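Local coordinates for protein protease (Penicillium cyclopium, PDB 5Z6O) that cuts peptide bonds in proteins, probably including casein, gelatin and type IV collagen, as a subtilisin-type serine protease of the proteinase K kind, at residues S105-W117 with M135-A149. Sequence-based numbering, arbitrary orientation.
Sequences SGTNSQVIAGMDW and MSLGGAYSRAMNDAA. With PMS (phenylmethanesulfonic acid), chain C.
Met145 pushes its side chain as a knob into the hole formed by Asn108, Val111, Ile112 and Met115. Met145 CG stands anti to the backbone N (chi1 173°), and two further bends turn the methyl toward helix 108-117, where Met145 CE lies 4.0 Å from Val111 CG1. An unbranched, flexible methionine suits this hole because it can fold into it. Deeper in, Met115 crosses Met135 at about a right angle, its CE 3.8 Å from Met135 SD, while the same methyl rests on the backbone of helix 143-149, 3.6 Å from Ala149 N. Small Ala148 permits this close approach and also receives Ile112, CG2 to CB at 4.0 Å. Branched Ile112 suits its place by also sending CD1 over Ala144 CB (4.4 Å) and laying CG1 against Met145 CE (4.0 Å). The two segments belong to the parallel alpha/beta fold of subtilases: the helices run nearly parallel, 10° apart, on the same side of the central sheet, and strand 131-135 leads through Ser136 of the inhibitor pocket to helix 143-149. Replacing Ile112 by alanine would probably open a gap beside Ala144 and Ala148 and leave the Met145 methyl less firmly held. Toward solvent the packing gives way to water. Polar Asn108 suits this margin: its ND2 donates to a water that in turn donates to Ala140 O. Ser142, the N-cap of its helix, accepts from Met145 N through OG at 3.2 Å.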
loop_
_atom_site.group_PDB
_atom_site.type_symbol
_atom_site.label_atom_id
_atom_site.label_comp_id
_atom_site.label_asym_id
_atom_site.label_seq_id
_atom_site.Cartn_x
_atom_site.Cartn_y
_atom_site.Cartn_z
ATOM N N SER A 105 -5.150 -17.307 -2.661
ATOM C CA SER A 105 -5.287 -17.847 -1.321
ATOM C C SER A 105 -3.930 -18.252 -0.752
ATOM O O SER A 105 -2.973 -18.545 -1.482
ATOM C CB SER A 105 -6.232 -19.053 -1.332
ATOM O OG SER A 105 -5.662 -20.132 -2.062
ATOM N N GLY A 106 -3.873 -18.275 0.575
ATOM C CA GLY A 106 -2.746 -18.836 1.301
ATOM C C GLY A 106 -3.096 -18.945 2.766
ATOM O O GLY A 106 -3.998 -18.266 3.258
ATOM N N THR A 107 -2.398 -19.834 3.453
ATOM C CA THR A 107 -2.682 -20.020 4.865
ATOM C C THR A 107 -1.995 -18.945 5.688
ATOM O O THR A 107 -1.035 -18.323 5.246
ATOM C CB THR A 107 -2.200 -21.379 5.334
ATOM O OG1 THR A 107 -0.771 -21.359 5.340
ATOM C CG2 THR A 107 -2.687 -22.440 4.388
ATOM N N ASN A 108 -2.487 -18.741 6.909
ATOM C CA ASN A 108 -1.865 -17.774 7.804
ATOM C C ASN A 108 -0.399 -18.097 8.040
ATOM O O ASN A 108 0.431 -17.193 8.122
ATOM C CB ASN A 108 -2.608 -17.717 9.140
ATOM C CG ASN A 108 -3.826 -16.833 9.070
ATOM O OD1 ASN A 108 -4.249 -16.432 7.987
ATOM N ND2 ASN A 108 -4.403 -16.535 10.214
ATOM N N SER A 109 -0.041 -19.373 8.170
ATOM C CA SER A 109 1.358 -19.623 8.477
ATOM C C SER A 109 2.272 -19.232 7.304
ATOM O O SER A 109 3.376 -18.719 7.535
ATOM C CB SER A 109 1.577 -21.079 8.890
ATOM O OG SER A 109 1.412 -21.900 7.765
ATOM N N GLN A 110 1.816 -19.410 6.049
ATOM C CA GLN A 110 2.631 -18.991 4.891
ATOM C C GLN A 110 2.806 -17.480 4.857
ATOM O O GLN A 110 3.882 -16.966 4.496
ATOM C CB GLN A 110 1.983 -19.381 3.548
ATOM C CG GLN A 110 1.607 -20.805 3.340
ATOM C CD GLN A 110 0.962 -21.039 1.975
ATOM O OE1 GLN A 110 0.471 -20.092 1.305
ATOM N NE2 GLN A 110 0.976 -22.287 1.538
ATOM N N VAL A 111 1.728 -16.749 5.160
ATOM C CA VAL A 111 1.814 -15.284 5.202
ATOM C C VAL A 111 2.789 -14.842 6.279
ATOM O O VAL A 111 3.640 -13.958 6.065
ATOM C CB VAL A 111 0.423 -14.673 5.441
ATOM C CG1 VAL A 111 0.530 -13.149 5.627
ATOM C CG2 VAL A 111 -0.499 -15.009 4.297
ATOM N N ILE A 112 2.659 -15.423 7.482
ATOM C CA ILE A 112 3.519 -15.002 8.574
ATOM C C ILE A 112 4.972 -15.308 8.254
ATOM O O ILE A 112 5.864 -14.514 8.577
ATOM C CB ILE A 112 3.058 -15.659 9.898
ATOM C CG1 ILE A 112 1.689 -15.099 10.271
ATOM C CG2 ILE A 112 4.095 -15.421 11.024
ATOM C CD1 ILE A 112 1.047 -15.772 11.424
ATOM N N ALA A 113 5.236 -16.464 7.620
ATOM C CA ALA A 113 6.603 -16.799 7.200
ATOM C C ALA A 113 7.167 -15.742 6.249
ATOM O O ALA A 113 8.351 -15.379 6.341
ATOM C CB ALA A 113 6.620 -18.190 6.545
ATOM N N GLY A 114 6.331 -15.209 5.350
ATOM C CA GLY A 114 6.817 -14.151 4.464
ATOM C C GLY A 114 7.103 -12.854 5.202
ATOM O O GLY A 114 8.101 -12.166 4.929
ATOM N N MET A 115 6.239 -12.510 6.167
ATOM C CA MET A 115 6.472 -11.316 6.983
ATOM C C MET A 115 7.772 -11.422 7.760
ATOM O O MET A 115 8.555 -10.453 7.827
ATOM C CB MET A 115 5.301 -11.108 7.953
ATOM C CG MET A 115 3.973 -10.941 7.239
ATOM S SD MET A 115 2.562 -11.046 8.341
ATOM C CE MET A 115 2.842 -9.589 9.310
ATOM N N ASP A 116 7.999 -12.597 8.365
ATOM C CA ASP A 116 9.227 -12.839 9.109
ATOM C C ASP A 116 10.455 -12.720 8.211
ATOM O O ASP A 116 11.479 -12.126 8.610
ATOM C CB ASP A 116 9.174 -14.230 9.754
ATOM C CG ASP A 116 8.293 -14.289 11.002
ATOM O OD1 ASP A 116 7.758 -13.249 11.464
ATOM O OD2 ASP A 116 8.132 -15.408 11.516
ATOM N N TRP A 117 10.380 -13.289 6.999
ATOM C CA TRP A 117 11.496 -13.170 6.059
ATOM C C TRP A 117 11.808 -11.711 5.771
ATOM O O TRP A 117 12.982 -11.295 5.754
ATOM C CB TRP A 117 11.178 -13.907 4.760
ATOM C CG TRP A 117 12.283 -13.795 3.769
ATOM C CD1 TRP A 117 13.301 -14.689 3.564
ATOM C CD2 TRP A 117 12.516 -12.699 2.861
ATOM N NE1 TRP A 117 14.161 -14.208 2.585
ATOM C CE2 TRP A 117 13.699 -12.993 2.136
ATOM C CE3 TRP A 117 11.844 -11.507 2.593
ATOM C CZ2 TRP A 117 14.216 -12.130 1.167
ATOM C CZ3 TRP A 117 12.359 -10.645 1.608
ATOM C CH2 TRP A 117 13.534 -10.963 0.917
ATOM N N MET A 135 0.446 -4.848 2.856
ATOM C CA MET A 135 -0.305 -6.106 2.988
ATOM C C MET A 135 -1.713 -5.853 2.475
ATOM O O MET A 135 -2.548 -5.342 3.209
ATOM C CB MET A 135 -0.351 -6.635 4.422
ATOM C CG MET A 135 0.989 -7.268 4.803
ATOM S SD MET A 135 0.865 -8.175 6.415
ATOM C CE MET A 135 -0.260 -9.499 6.043
ATOM N N SER A 136 -1.961 -6.186 1.225
ATOM C CA SER A 136 -3.296 -6.030 0.650
ATOM C C SER A 136 -4.038 -7.344 0.704
ATOM O O SER A 136 -4.401 -7.894 -0.311
ATOM C CB SER A 136 -3.198 -5.527 -0.789
ATOM O OG SER A 136 -2.825 -4.149 -0.833
ATOM N N LEU A 137 -4.145 -7.919 1.884
ATOM C CA LEU A 137 -4.838 -9.171 2.096
ATOM C C LEU A 137 -5.358 -9.131 3.524
ATOM O O LEU A 137 -4.926 -8.324 4.344
ATOM C CB LEU A 137 -3.933 -10.387 1.889
ATOM C CG LEU A 137 -2.642 -10.405 2.714
ATOM C CD1 LEU A 137 -2.838 -11.010 4.102
ATOM C CD2 LEU A 137 -1.536 -11.157 1.955
ATOM N N GLY A 138 -6.306 -9.988 3.812
ATOM C CA GLY A 138 -6.949 -9.902 5.110
ATOM C C GLY A 138 -7.773 -11.146 5.298
ATOM O O GLY A 138 -8.005 -11.914 4.358
ATOM N N GLY A 139 -8.205 -11.350 6.522
ATOM C CA GLY A 139 -8.996 -12.525 6.768
ATOM C C GLY A 139 -9.644 -12.414 8.104
ATOM O O GLY A 139 -9.702 -11.332 8.685
ATOM N N ALA A 140 -10.164 -13.542 8.566
ATOM C CA ALA A 140 -10.841 -13.574 9.850
ATOM C C ALA A 140 -9.854 -13.222 10.954
ATOM O O ALA A 140 -8.635 -13.326 10.792
ATOM C CB ALA A 140 -11.451 -14.952 10.102
ATOM N N TYR A 141 -10.398 -12.791 12.082
ATOM C CA TYR A 141 -9.580 -12.421 13.219
ATOM C C TYR A 141 -8.631 -13.546 13.599
ATOM O O TYR A 141 -9.018 -14.718 13.651
ATOM C CB TYR A 141 -10.469 -12.086 14.406
ATOM C CG TYR A 141 -9.634 -11.775 15.600
ATOM C CD1 TYR A 141 -9.119 -10.512 15.780
ATOM C CD2 TYR A 141 -9.318 -12.762 16.539
ATOM C CE1 TYR A 141 -8.336 -10.220 16.889
ATOM C CE2 TYR A 141 -8.515 -12.476 17.630
ATOM C CZ TYR A 141 -8.040 -11.198 17.796
ATOM O OH TYR A 141 -7.244 -10.858 18.858
ATOM N N SER A 142 -7.380 -13.180 13.869
ATOM C CA SER A 142 -6.368 -14.148 14.283
ATOM C C SER A 142 -5.380 -13.441 15.203
ATOM O O SER A 142 -4.713 -12.490 14.771
ATOM C CB SER A 142 -5.650 -14.743 13.070
ATOM O OG SER A 142 -4.501 -15.452 13.489
ATOM N N ARG A 143 -5.295 -13.875 16.473
ATOM C CA ARG A 143 -4.306 -13.295 17.377
ATOM C C ARG A 143 -2.893 -13.467 16.816
ATOM O O ARG A 143 -2.076 -12.543 16.893
ATOM C CB ARG A 143 -4.425 -13.915 18.788
ATOM C CG ARG A 143 -3.328 -13.486 19.768
ATOM C CD ARG A 143 -3.421 -11.993 20.082
ATOM N NE ARG A 143 -2.298 -11.595 20.925
ATOM C CZ ARG A 143 -2.323 -11.605 22.258
ATOM N NH1 ARG A 143 -1.249 -11.240 22.942
ATOM N NH2 ARG A 143 -3.412 -12.022 22.922
ATOM N N ALA A 144 -2.602 -14.614 16.224
ATOM C CA ALA A 144 -1.258 -14.864 15.706
ATOM C C ALA A 144 -0.921 -13.900 14.564
ATOM O O ALA A 144 0.193 -13.369 14.490
ATOM C CB ALA A 144 -1.135 -16.299 15.211
ATOM N N MET A 145 -1.859 -13.692 13.657
ATOM C CA MET A 145 -1.618 -12.722 12.587
ATOM C C MET A 145 -1.447 -11.303 13.138
ATOM O O MET A 145 -0.567 -10.551 12.681
ATOM C CB MET A 145 -2.749 -12.814 11.567
ATOM C CG MET A 145 -2.708 -11.735 10.488
ATOM S SD MET A 145 -1.279 -12.078 9.438
ATOM C CE MET A 145 -1.754 -13.673 8.820
ATOM N N ASN A 146 -2.258 -10.906 14.132
ATOM C CA ASN A 146 -2.090 -9.587 14.729
ATOM C C ASN A 146 -0.749 -9.447 15.437
ATOM O O ASN A 146 -0.108 -8.394 15.346
ATOM C CB ASN A 146 -3.220 -9.285 15.703
ATOM C CG ASN A 146 -4.487 -8.844 15.005
ATOM O OD1 ASN A 146 -4.624 -8.975 13.790
ATOM N ND2 ASN A 146 -5.402 -8.281 15.761
ATOM N N ASP A 147 -0.300 -10.499 16.150
ATOM C CA ASP A 147 1.028 -10.453 16.777
ATOM C C ASP A 147 2.126 -10.287 15.736
ATOM O O ASP A 147 3.111 -9.563 15.971
ATOM C CB ASP A 147 1.325 -11.731 17.557
ATOM C CG ASP A 147 0.469 -11.865 18.808
ATOM O OD1 ASP A 147 -0.116 -10.855 19.246
ATOM O OD2 ASP A 147 0.411 -13.014 19.311
ATOM N N ALA A 148 2.031 -11.043 14.640
ATOM C CA ALA A 148 3.055 -10.954 13.601
ATOM C C ALA A 148 3.113 -9.545 13.021
ATOM O O ALA A 148 4.206 -8.999 12.792
ATOM C CB ALA A 148 2.771 -11.969 12.506
ATOM N N ALA A 149 1.945 -8.960 12.749
ATOM C CA ALA A 149 1.907 -7.588 12.217
ATOM C C ALA A 149 2.509 -6.583 13.194
ATOM O O ALA A 149 3.287 -5.676 12.803
ATOM C CB ALA A 149 0.475 -7.195 11.879
HETATM C C PMS C . -7.973 -8.469 -1.747
HETATM S S PMS C . -7.969 -6.852 -2.570
HETATM C C1 PMS C . -8.313 -8.323 -0.255
HETATM C C2 PMS C . -7.906 -7.223 0.492
HETATM C C3 PMS C . -8.227 -7.135 1.839
HETATM C C4 PMS C . -8.961 -8.138 2.454
HETATM C C5 PMS C . -9.361 -9.237 1.709
HETATM C C6 PMS C . -9.053 -9.322 0.361
HETATM O O2S PMS C . -8.157 -6.976 -4.053
HETATM O O1S PMS C . -9.141 -6.013 -2.157
HETATM O O HOH W 1 -7.325 -15.723 9.465
HETATM O O HOH W 2 6.661 -10.593 12.133
#